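Local coordinates for hypothetical protein (Bacillus cereus, PDB 2O3L), which is of unknown function but is a small, mostly helical, probably cytoplasmic protein of the DUF1048 family that folds as a left-handed superhelix, at residues 20-23 with 24-28; 65-68 with 69-72. All blocks are in the same frame, centred on the assembly; numbering follows the deposited sequence.

Contact 1: 20-23 with 24-28; sequences VFKK and IQNYM
With CG set anti to the carbonyl carbon and beside its own backbone N (chi1 -80°), Asn-26 folds its amide back along the helix toward Lys-22, whose CG, anti to N, runs beside it in the same direction. These residues form about two and a half turns of helix 15-31, a helix of the left-handed superhelix that touches all four of the others, and its main-chain i to i+4 bonds run unbroken from Val-20 O to Tyr-27 N. Lys-22 O accepts twice: Asn-26 N arrives at 3.0 Å, and Asn-26 ND2 at 2.8 Å. The two donors reach the oxygen from opposite faces of its carbonyl plane, the amide standing well above that plane instead of on a lone pair. This pair lies on the outer side of the helix, where Lys-22 is exposed.

The inward side is apolar. Ile-24 swings CG1 back over the preceding turn, 3.3 Å from Val-20 O, and carries CD1 to within 4.0 Å of Val-20 CG1. Val-20 also packs on helix 60-64, and Ile-24 on helices 36-56 and 68-82. On another side, Phe-21 and Gln-25 cross at a slant against helix 2-11, where both touch Met-7. Ring and amide planes differ by 65°, so the two groups are not stacked flat. Gln-25 NE2 has a weak hydrogen bond to Gln-43, while the Tyr-27 hydroxyl hydrogen-bonds to Asp-73 of helix 68-82. Within the Phe-21/Gln-25 pair, the nearest side-chain approach is Phe-21 CE2 to Gln-25 OE1, at 3.8 Å.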
# COMPACT_ATOMS: atom_id res chain seq x y z
N VAL A 20 -1.68 8.40 -1.82
CA VAL A 20 -0.72 7.48 -2.37
C VAL A 20 -1.14 6.02 -2.15
O VAL A 20 -1.00 5.22 -3.05
CB VAL A 20 0.67 7.74 -1.84
CG1 VAL A 20 1.64 6.64 -2.28
CG2 VAL A 20 1.13 9.11 -2.37
N PHE A 21 -1.65 5.71 -0.97
CA PHE A 21 -2.23 4.41 -0.74
C PHE A 21 -3.34 4.07 -1.76
O PHE A 21 -3.38 2.96 -2.26
CB PHE A 21 -2.80 4.26 0.68
CG PHE A 21 -3.38 2.90 0.92
CD1 PHE A 21 -2.55 1.84 1.23
CD2 PHE A 21 -4.72 2.65 0.70
CE1 PHE A 21 -3.06 0.57 1.36
CE2 PHE A 21 -5.24 1.40 0.87
CZ PHE A 21 -4.40 0.35 1.18
N LYS A 22 -4.25 5.00 -1.97
CA LYS A 22 -5.33 4.84 -2.94
C LYS A 22 -4.79 4.61 -4.35
O LYS A 22 -5.33 3.77 -5.10
CB LYS A 22 -6.19 6.08 -2.93
CG LYS A 22 -7.33 6.02 -3.91
CD LYS A 22 -8.32 7.20 -3.76
CE LYS A 22 -7.80 8.50 -4.35
NZ LYS A 22 -8.95 9.39 -4.46
N LYS A 23 -3.74 5.34 -4.72
CA LYS A 23 -3.10 5.16 -6.02
C LYS A 23 -2.59 3.69 -6.18
O LYS A 23 -2.86 3.04 -7.14
CB LYS A 23 -1.98 6.17 -6.24
CG LYS A 23 -2.42 7.59 -6.59
CD LYS A 23 -1.26 8.60 -6.71
CE LYS A 23 -0.18 8.19 -7.72
NZ LYS A 23 0.81 9.27 -8.14
N ILE A 24 -1.90 3.19 -5.17
CA ILE A 24 -1.36 1.84 -5.14
C ILE A 24 -2.43 0.76 -5.13
O ILE A 24 -2.33 -0.26 -5.84
CB ILE A 24 -0.49 1.68 -3.91
CG1 ILE A 24 0.73 2.60 -4.05
CG2 ILE A 24 -0.03 0.24 -3.76
CD1 ILE A 24 1.59 2.64 -2.82
N GLN A 25 -3.46 0.97 -4.32
CA GLN A 25 -4.59 0.04 -4.30
C GLN A 25 -5.22 -0.07 -5.69
O GLN A 25 -5.45 -1.18 -6.22
CB GLN A 25 -5.60 0.50 -3.25
CG GLN A 25 -6.72 -0.44 -3.02
CD GLN A 25 -7.58 -0.01 -1.87
OE1 GLN A 25 -7.93 1.16 -1.77
NE2 GLN A 25 -7.92 -0.96 -0.97
N ASN A 26 -5.44 1.07 -6.33
CA ASN A 26 -6.00 1.04 -7.66
C ASN A 26 -5.04 0.40 -8.67
O ASN A 26 -5.46 -0.35 -9.56
CB ASN A 26 -6.43 2.44 -8.10
CG ASN A 26 -7.77 2.84 -7.51
OD1 ASN A 26 -8.83 2.36 -7.96
ND2 ASN A 26 -7.75 3.70 -6.49
N TYR A 27 -3.76 0.72 -8.55
CA TYR A 27 -2.79 0.17 -9.50
C TYR A 27 -2.83 -1.39 -9.41
O TYR A 27 -2.89 -2.10 -10.42
CB TYR A 27 -1.39 0.70 -9.23
CG TYR A 27 -0.38 0.16 -10.21
CD1 TYR A 27 0.19 -1.12 -10.04
CD2 TYR A 27 0.01 0.90 -11.30
CE1 TYR A 27 1.13 -1.61 -10.95
CE2 TYR A 27 0.94 0.42 -12.22
CZ TYR A 27 1.49 -0.83 -12.05
OH TYR A 27 2.37 -1.28 -12.97
N MSE A 28 -2.88 -1.90 -8.20
CA MSE A 28 -2.87 -3.34 -7.97
C MSE A 28 -4.14 -4.02 -8.50
O MSE A 28 -4.08 -5.06 -9.12
CB MSE A 28 -2.69 -3.61 -6.47
CG MSE A 28 -1.29 -3.21 -6.05
SE MSE A 28 -0.92 -3.64 -4.19
CE MSE A 28 -1.52 -5.43 -4.18

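Contact 2: 65-68 with 69-72; sequences GEDV and ASFA
Asp-67 reaches forward to Ser-70 as the N-cap of helix 68-82, its carboxylate accepting from a backbone N-H in the first turn. Asp-67 CB lies 4.1 Å from Ser-70 CB. The next atom, Asp-67 CG, is set anti to the backbone N (chi1 -171°), which turns the carboxylate over the start of the helix, and comes within 3.4 Å of Ser-70 CB. At the tip the two oxygens part company. Asp-67 OD1 takes the capping bond from Ser-70 N at 3.2 Å; the N-H points at it fairly straight, yet meets it from above the carboxylate plane. A water also donates to OD1 and in turn accepts from Ala-69 N, so solvent bridges the cap to a second N-H of the opening turn. Asp-67 OD2 makes a different contact, lying against Ser-70 CB at 3.3 Å.

The backbone of Asp-67, the centre of an inverse gamma turn with a weak bond from Val-68 N to Glu-66 O, takes part as well: its O accepts from Phe-71 N and, weakly, from Ser-70 N. One residue on, Val-68 O receives Ala-72 N at 2.9 Å. Gly-65, with positive phi, is where the chain leaves helix 60-64. Within the fold, Asp-67 stays on the exposed side, while Val-68 and Phe-71 both lean on Ile-24 of helix 15-31 and also touch helix 60-64, through Leu-61 and Thr-64 respectively.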
# COMPACT_ATOMS: atom_id res chain seq x y z
N GLY A 65 9.11 6.49 -3.52
CA GLY A 65 9.73 7.16 -4.63
C GLY A 65 8.63 7.88 -5.38
O GLY A 65 7.42 7.68 -5.12
N GLU A 66 9.03 8.75 -6.30
CA GLU A 66 8.07 9.59 -6.99
C GLU A 66 7.25 8.79 -7.97
O GLU A 66 6.09 9.11 -8.24
CB GLU A 66 8.77 10.76 -7.69
CG GLU A 66 9.13 11.86 -6.66
CD GLU A 66 9.61 13.16 -7.30
OE1 GLU A 66 9.96 13.18 -8.51
OE2 GLU A 66 9.63 14.17 -6.55
N ASP A 67 7.88 7.75 -8.53
CA ASP A 67 7.20 6.88 -9.45
C ASP A 67 6.41 5.78 -8.70
O ASP A 67 6.89 4.67 -8.51
CB ASP A 67 8.20 6.25 -10.42
CG ASP A 67 7.52 5.49 -11.54
OD1 ASP A 67 6.27 5.32 -11.50
OD2 ASP A 67 8.25 5.06 -12.46
N VAL A 68 5.17 6.11 -8.33
CA VAL A 68 4.33 5.22 -7.54
C VAL A 68 3.94 3.98 -8.34
O VAL A 68 3.85 2.90 -7.79
CB VAL A 68 3.07 5.97 -7.00
CG1 VAL A 68 2.10 5.04 -6.27
CG2 VAL A 68 3.53 7.08 -6.08
N ALA A 69 3.75 4.11 -9.65
CA ALA A 69 3.43 2.93 -10.46
C ALA A 69 4.54 1.91 -10.40
O ALA A 69 4.29 0.72 -10.29
CB ALA A 69 3.14 3.32 -11.93
N SER A 70 5.79 2.37 -10.44
CA SER A 70 6.91 1.46 -10.41
C SER A 70 7.04 0.80 -9.02
O SER A 70 7.38 -0.38 -8.94
CB SER A 70 8.17 2.18 -10.84
OG SER A 70 9.27 1.37 -10.56
N PHE A 71 6.74 1.54 -7.96
CA PHE A 71 6.65 0.99 -6.62
C PHE A 71 5.58 -0.12 -6.54
O PHE A 71 5.85 -1.23 -6.08
CB PHE A 71 6.32 2.10 -5.61
CG PHE A 71 6.23 1.62 -4.20
CD1 PHE A 71 7.38 1.34 -3.49
CD2 PHE A 71 5.01 1.39 -3.60
CE1 PHE A 71 7.30 0.88 -2.17
CE2 PHE A 71 4.92 0.92 -2.30
CZ PHE A 71 6.08 0.65 -1.59
N ALA A 72 4.37 0.19 -6.99
CA ALA A 72 3.26 -0.73 -6.91
C ALA A 72 3.55 -1.93 -7.78
O ALA A 72 3.29 -3.07 -7.38
CB ALA A 72 1.97 -0.05 -7.31
O HOH W 1 3.86 6.76 -11.50

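Contacts 1 and 2 lie on facing helices, their centres about 10 Å apart, and meet directly through apolar side chains. Ile-24 of contact 1 is shared by two residues of contact 2: Ile-24 CG1 lies 3.6 Å from Val-68 CG1, and Ile-24 CD1 3.7 Å from Phe-71 CD2. A turn further along, the ring of Tyr-27 rests on two small residues, with Tyr-27 CD1 3.4 Å from Ala-72 CB and Tyr-27 CE2 3.7 Å from Ala-69 CB. The capped first turn of helix 68-82 is thus laid against the middle of helix 15-31. Both contacts belong to the DUF1048 part, most of a somewhat longer protein; with the function unknown, no site can be assigned to either.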